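PDB 4YLM: pyoverdine biosynthesis protein PvcB from Pseudomonas aeruginosa, which catalyses the iron- and 2-oxoglutarate-dependent oxidation of tyrosine isonitrile in the biosynthesis of paerucumarin. Local coordinates for residues His55-Leu60 with Leu257-Gly262; Val109-Asp114 with Arg140-Ser145. One frame throughout, in Å; residues are numbered along the deposited sequence.

Contact 1 of 2, residues His55-Leu60 with Leu257-Gly262; sequences HHLLLL and LTLLHG
Asp255 OD2 is gripped by His56 ND1 and Thr258 OG1, hydrogen-bond partners from two residues that touch across the contact. The other carboxylate oxygen, Asp255 OD1, takes the backbone N of Leu257, which makes an Asx turn at the end of strand 251-255. No hydrogen bond runs directly between 55-60 and 257-262.

The touching between them is done by carbon. Thr258 CG2 sits over one face of the His56 imidazole, 3.6 Å from the centroid of that ring. It lies only 12° off the ring normal, so this is a true CH-pi contact. The torsion of Thr258 explains the split in its work. OG1 lies beside the backbone N (chi1 -59°), which leaves CG2 anti to it; the methyl goes to the ring and the hydroxyl to Asp255.

Leu259 adds its two methyls. Leu259 CD2 packs against His56 CB at 3.7 Å. Leu259 CD1 lies 3.3 Å from the carbonyl oxygen His56 O, and it also meets Leu57 CB at 4.2 Å. Phe143 of strand 141-145 lies against both Leu57 and Leu259.

His56 follows helix 45-55 with a positive phi, so the chain turns here into strand 57-60. All four touching residues are buried. Farther along strand 259-263 is His261, expected to bind iron in the TauD-type active site. One hydrogen bond from ND1 to Asp255 OD2, plus the methyl over its face, probably limits how the His56 ring can rotate. The shared carboxylate would probably favour a proton on ND1.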
loop_
_atom_site.group_PDB
_atom_site.type_symbol
_atom_site.label_atom_id
_atom_site.label_comp_id
_atom_site.label_asym_id
_atom_site.label_seq_id
_atom_site.Cartn_x
_atom_site.Cartn_y
_atom_site.Cartn_z
ATOM N N HIS A 55 12.531 -4.510 -2.178
ATOM C CA HIS A 55 13.200 -5.703 -2.674
ATOM C C HIS A 55 14.081 -5.387 -3.894
ATOM O O HIS A 55 14.899 -6.214 -4.286
ATOM C CB HIS A 55 12.183 -6.774 -3.064
ATOM C CG HIS A 55 11.377 -7.309 -1.915
ATOM N ND1 HIS A 55 11.858 -8.269 -1.050
ATOM C CD2 HIS A 55 10.106 -7.050 -1.521
ATOM C CE1 HIS A 55 10.923 -8.569 -0.166
ATOM N NE2 HIS A 55 9.854 -7.834 -0.421
ATOM N N HIS A 56 13.863 -4.218 -4.505
ATOM C CA HIS A 56 14.684 -3.691 -5.621
ATOM C C HIS A 56 14.519 -4.354 -6.981
ATOM O O HIS A 56 14.725 -3.716 -8.015
ATOM C CB HIS A 56 16.176 -3.601 -5.229
ATOM C CG HIS A 56 16.397 -2.908 -3.922
ATOM N ND1 HIS A 56 15.904 -1.647 -3.663
ATOM C CD2 HIS A 56 17.032 -3.306 -2.791
ATOM C CE1 HIS A 56 16.232 -1.293 -2.430
ATOM N NE2 HIS A 56 16.914 -2.283 -1.878
ATOM N N LEU A 57 14.159 -5.629 -6.999
ATOM C CA LEU A 57 13.973 -6.342 -8.257
ATOM C C LEU A 57 12.825 -7.330 -8.120
ATOM O O LEU A 57 12.889 -8.251 -7.307
ATOM C CB LEU A 57 15.265 -7.095 -8.654
ATOM C CG LEU A 57 15.267 -7.775 -10.031
ATOM C CD1 LEU A 57 15.039 -6.758 -11.155
ATOM C CD2 LEU A 57 16.574 -8.555 -10.289
ATOM N N LEU A 58 11.759 -7.136 -8.894
ATOM C CA LEU A 58 10.644 -8.073 -8.865
ATOM C C LEU A 58 10.620 -8.892 -10.148
ATOM O O LEU A 58 10.801 -8.354 -11.244
ATOM C CB LEU A 58 9.303 -7.337 -8.735
ATOM C CG LEU A 58 9.181 -6.250 -7.667
ATOM C CD1 LEU A 58 7.738 -5.707 -7.646
ATOM C CD2 LEU A 58 9.561 -6.798 -6.294
ATOM N N LEU A 59 10.382 -10.191 -10.008
ATOM C CA LEU A 59 10.185 -11.053 -11.157
ATOM C C LEU A 59 8.778 -11.605 -11.053
ATOM O O LEU A 59 8.483 -12.359 -10.139
ATOM C CB LEU A 59 11.215 -12.195 -11.161
ATOM C CG LEU A 59 10.939 -13.375 -12.103
ATOM C CD1 LEU A 59 10.785 -12.888 -13.545
ATOM C CD2 LEU A 59 12.046 -14.465 -11.991
ATOM N N LEU A 60 7.888 -11.166 -11.938
ATOM C CA LEU A 60 6.555 -11.758 -12.021
ATOM C C LEU A 60 6.600 -12.804 -13.123
ATOM O O LEU A 60 6.803 -12.474 -14.299
ATOM C CB LEU A 60 5.491 -10.708 -12.345
ATOM C CG LEU A 60 5.170 -9.707 -11.229
ATOM C CD1 LEU A 60 6.277 -8.700 -11.064
ATOM C CD2 LEU A 60 3.849 -8.998 -11.549
ATOM N N LEU A 257 17.184 3.262 -9.105
ATOM C CA LEU A 257 17.841 4.210 -8.196
ATOM C C LEU A 257 18.769 3.513 -7.200
ATOM O O LEU A 257 19.612 4.157 -6.571
ATOM C CB LEU A 257 16.811 5.079 -7.442
ATOM C CG LEU A 257 15.807 5.844 -8.324
ATOM C CD1 LEU A 257 14.909 6.752 -7.472
ATOM C CD2 LEU A 257 16.544 6.673 -9.399
ATOM N N THR A 258 18.612 2.200 -7.072
ATOM C CA THR A 258 19.358 1.404 -6.100
ATOM C C THR A 258 20.275 0.386 -6.784
ATOM O O THR A 258 21.395 0.149 -6.334
ATOM C CB THR A 258 18.393 0.638 -5.174
ATOM O OG1 THR A 258 17.559 1.581 -4.488
ATOM C CG2 THR A 258 19.168 -0.190 -4.132
ATOM N N LEU A 259 19.787 -0.235 -7.854
ATOM C CA LEU A 259 20.573 -1.241 -8.557
ATOM C C LEU A 259 21.468 -0.604 -9.607
ATOM O O LEU A 259 21.274 0.553 -9.988
ATOM C CB LEU A 259 19.665 -2.230 -9.290
ATOM C CG LEU A 259 18.564 -2.903 -8.473
ATOM C CD1 LEU A 259 17.728 -3.758 -9.414
ATOM C CD2 LEU A 259 19.186 -3.749 -7.361
ATOM N N LEU A 260 22.448 -1.379 -10.057
ATOM C CA LEU A 260 23.124 -1.138 -11.329
ATOM C C LEU A 260 22.793 -2.352 -12.159
ATOM O O LEU A 260 22.465 -3.408 -11.616
ATOM C CB LEU A 260 24.642 -1.033 -11.146
ATOM C CG LEU A 260 25.103 0.098 -10.226
ATOM C CD1 LEU A 260 26.621 0.043 -9.966
ATOM C CD2 LEU A 260 24.689 1.455 -10.796
ATOM N N HIS A 261 22.869 -2.225 -13.477
ATOM C CA HIS A 261 22.501 -3.340 -14.320
ATOM C C HIS A 261 23.437 -3.424 -15.513
ATOM O O HIS A 261 24.130 -2.466 -15.852
ATOM C CB HIS A 261 21.057 -3.172 -14.799
ATOM C CG HIS A 261 20.883 -2.045 -15.764
ATOM N ND1 HIS A 261 20.838 -2.237 -17.129
ATOM C CD2 HIS A 261 20.777 -0.709 -15.566
ATOM C CE1 HIS A 261 20.697 -1.069 -17.731
ATOM N NE2 HIS A 261 20.653 -0.125 -16.806
ATOM N N GLY A 262 23.458 -4.578 -16.152
ATOM C CA GLY A 262 24.310 -4.748 -17.308
ATOM C C GLY A 262 23.926 -6.013 -18.011
ATOM O O GLY A 262 22.759 -6.409 -17.984
#

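Contact 2 of 2, residues Val109-Asp114 with Arg140-Ser145; sequences VPLHWD and RTTFSS
Thr142 is the first residue of 140-145 to meet the other segment. Thr142 OG1 lies 4.1 Å from Leu111 CD2, and the two side chains cross at about a right angle. This is a loose van der Waals touch, not a polar bond. Thr142 also packs on His241 and Ala243 of the neighbouring strand 241-244.

Phe143 turns its side chain to the other face of the sheet. There it packs on Leu259 and His261 of strand 259-263.

Ser144 faces Leu111 again. Leu111 CG lies anti to its carbonyl carbon (chi1 -67°), which brings the methyls to the strand. Leu111 CD1 comes to 3.7 Å from Ser144 OG and 4.2 Å from Ser144 CB. Leu111 CD2 is 4.1 Å from Ser144 OG, so both branches of the leucine bear on the serine. The hydroxyl has its polar partners elsewhere: Ser144 OG is hydrogen-bonded to Leu235 O and to His241 ND1.

Ser145 ends the strand as N-cap of helix 146-152, with its OG bonded to Ala148 N.

On the first segment the chain turns a corner at Leu111, just before His112 and Asp114, which with His261 probably form the iron-binding facial triad, as in this oxygenase family. His112 ND1 donates to Pro110 O at 3.0 Å, with an N-H...O angle of 161°. That oxygen lies at the edge of the imidazole, close to its plane, so the bond fixes the turn of the ring and makes Pro110 a second-shell partner of a probable iron ligand.

Leu111 sets its methyls against the Thr142 and Ser144 side chains. The buried hydroxyl of Ser144 is satisfied without it, and the two segments meet through van der Waals contact between leucine methyls and hydroxyl-bearing side chains, with no hydrogen bond.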
loop_
_atom_site.group_PDB
_atom_site.type_symbol
_atom_site.label_atom_id
_atom_site.label_comp_id
_atom_site.label_asym_id
_atom_site.label_seq_id
_atom_site.Cartn_x
_atom_site.Cartn_y
_atom_site.Cartn_z
ATOM N N VAL A 109 27.824 -5.969 -21.454
ATOM C CA VAL A 109 27.507 -4.623 -20.991
ATOM C C VAL A 109 27.896 -4.499 -19.531
ATOM O O VAL A 109 27.335 -5.194 -18.680
ATOM C CB VAL A 109 25.997 -4.294 -21.130
ATOM C CG1 VAL A 109 25.738 -2.822 -20.786
ATOM C CG2 VAL A 109 25.488 -4.628 -22.525
ATOM N N PRO A 110 28.861 -3.622 -19.235
ATOM C CA PRO A 110 29.287 -3.413 -17.847
ATOM C C PRO A 110 28.172 -2.774 -17.014
ATOM O O PRO A 110 27.200 -2.257 -17.567
ATOM C CB PRO A 110 30.480 -2.451 -17.975
ATOM C CG PRO A 110 30.930 -2.566 -19.423
ATOM C CD PRO A 110 29.671 -2.855 -20.200
ATOM N N LEU A 111 28.323 -2.815 -15.694
ATOM C CA LEU A 111 27.324 -2.269 -14.780
ATOM C C LEU A 111 27.182 -0.756 -14.937
ATOM O O LEU A 111 28.170 -0.039 -15.062
ATOM C CB LEU A 111 27.687 -2.626 -13.337
ATOM C CG LEU A 111 27.601 -4.119 -13.009
ATOM C CD1 LEU A 111 28.092 -4.396 -11.586
ATOM C CD2 LEU A 111 26.158 -4.623 -13.192
ATOM N N HIS A 112 25.942 -0.273 -14.955
ATOM C CA HIS A 112 25.688 1.163 -15.020
ATOM C C HIS A 112 24.251 1.431 -14.560
ATOM O O HIS A 112 23.566 0.518 -14.106
ATOM C CB HIS A 112 25.929 1.706 -16.442
ATOM C CG HIS A 112 25.008 1.136 -17.474
ATOM N ND1 HIS A 112 25.081 -0.174 -17.896
ATOM C CD2 HIS A 112 23.983 1.697 -18.163
ATOM C CE1 HIS A 112 24.135 -0.400 -18.793
ATOM N NE2 HIS A 112 23.454 0.719 -18.970
ATOM N N TRP A 113 23.806 2.679 -14.652
ATOM C CA TRP A 113 22.403 2.987 -14.378
ATOM C C TRP A 113 21.771 3.747 -15.537
ATOM O O TRP A 113 22.475 4.378 -16.324
ATOM C CB TRP A 113 22.241 3.739 -13.049
ATOM C CG TRP A 113 22.719 5.182 -12.976
ATOM C CD1 TRP A 113 21.931 6.301 -13.006
ATOM C CD2 TRP A 113 24.063 5.649 -12.778
ATOM N NE1 TRP A 113 22.702 7.430 -12.866
ATOM C CE2 TRP A 113 24.013 7.060 -12.728
ATOM C CE3 TRP A 113 25.306 5.014 -12.662
ATOM C CZ2 TRP A 113 25.159 7.849 -12.560
ATOM C CZ3 TRP A 113 26.440 5.794 -12.494
ATOM C CH2 TRP A 113 26.360 7.198 -12.441
ATOM N N ASP A 114 20.449 3.672 -15.650
ATOM C CA ASP A 114 19.733 4.369 -16.716
ATOM C C ASP A 114 19.551 5.830 -16.360
ATOM O O ASP A 114 19.320 6.176 -15.189
ATOM C CB ASP A 114 18.360 3.730 -16.980
ATOM C CG ASP A 114 18.453 2.488 -17.833
ATOM O OD1 ASP A 114 19.582 2.149 -18.259
ATOM O OD2 ASP A 114 17.401 1.855 -18.089
ATOM N N ARG A 140 22.711 -13.292 -20.227
ATOM C CA ARG A 140 21.682 -12.940 -19.234
ATOM C C ARG A 140 21.755 -11.461 -18.842
ATOM O O ARG A 140 22.838 -10.889 -18.754
ATOM C CB ARG A 140 21.789 -13.830 -17.983
ATOM C CG ARG A 140 21.425 -15.304 -18.220
ATOM C CD ARG A 140 21.656 -16.152 -16.969
ATOM N NE ARG A 140 23.074 -16.244 -16.621
ATOM C CZ ARG A 140 23.549 -16.807 -15.510
ATOM N NH1 ARG A 140 22.719 -17.316 -14.608
ATOM N NH2 ARG A 140 24.858 -16.837 -15.287
ATOM N N THR A 141 20.597 -10.845 -18.608
ATOM C CA THR A 141 20.551 -9.485 -18.075
ATOM C C THR A 141 20.975 -9.519 -16.613
ATOM O O THR A 141 20.472 -10.331 -15.836
ATOM C CB THR A 141 19.114 -8.902 -18.152
ATOM O OG1 THR A 141 18.666 -8.924 -19.505
ATOM C CG2 THR A 141 19.079 -7.479 -17.651
ATOM N N THR A 142 21.885 -8.637 -16.215
ATOM C CA THR A 142 22.386 -8.704 -14.848
ATOM C C THR A 142 22.014 -7.490 -14.016
ATOM O O THR A 142 21.901 -6.383 -14.537
ATOM C CB THR A 142 23.909 -8.843 -14.806
ATOM O OG1 THR A 142 24.504 -7.678 -15.396
ATOM C CG2 THR A 142 24.347 -10.098 -15.557
ATOM N N PHE A 143 21.883 -7.717 -12.710
ATOM C CA PHE A 143 21.502 -6.691 -11.754
ATOM C C PHE A 143 22.349 -6.838 -10.497
ATOM O O PHE A 143 22.547 -7.952 -10.013
ATOM C CB PHE A 143 20.023 -6.869 -11.372
ATOM C CG PHE A 143 19.060 -6.705 -12.533
ATOM C CD1 PHE A 143 18.608 -5.446 -12.899
ATOM C CD2 PHE A 143 18.595 -7.809 -13.231
ATOM C CE1 PHE A 143 17.729 -5.286 -13.959
ATOM C CE2 PHE A 143 17.711 -7.662 -14.285
ATOM C CZ PHE A 143 17.269 -6.397 -14.644
ATOM N N SER A 144 22.828 -5.719 -9.959
ATOM C CA SER A 144 23.569 -5.724 -8.705
ATOM C C SER A 144 22.944 -4.771 -7.711
ATOM O O SER A 144 22.667 -3.617 -8.042
ATOM C CB SER A 144 25.034 -5.299 -8.922
ATOM O OG SER A 144 25.767 -6.346 -9.522
ATOM N N SER A 145 22.751 -5.243 -6.486
ATOM C CA SER A 145 22.246 -4.387 -5.413
ATOM C C SER A 145 23.395 -3.602 -4.803
ATOM O O SER A 145 24.322 -4.189 -4.246
ATOM C CB SER A 145 21.592 -5.246 -4.331
ATOM O OG SER A 145 21.541 -4.538 -3.106
#

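Of the four segments, 55-60 comes first, where helix 45-55 gives way to strand 57-60. Residues 109-114 follow, and contact 2 closes a loop of 25 residues when 140-145 arrives; strand 120-131 lies within that loop. The chain then runs on to 257-262, where contact 1 closes a loop of 196 residues. Contact 2 is nested inside it. The two meet because strands 141-145 and 259-263 are antiparallel neighbours. Probable hydrogen bonds join Leu260 O to Ser144 N and Gly262 N to Thr142 O, each 2.9 Å. Contact 1 thus ties the large mixed sheet to this small one, while contact 2 brings in the segment with two probable iron ligands.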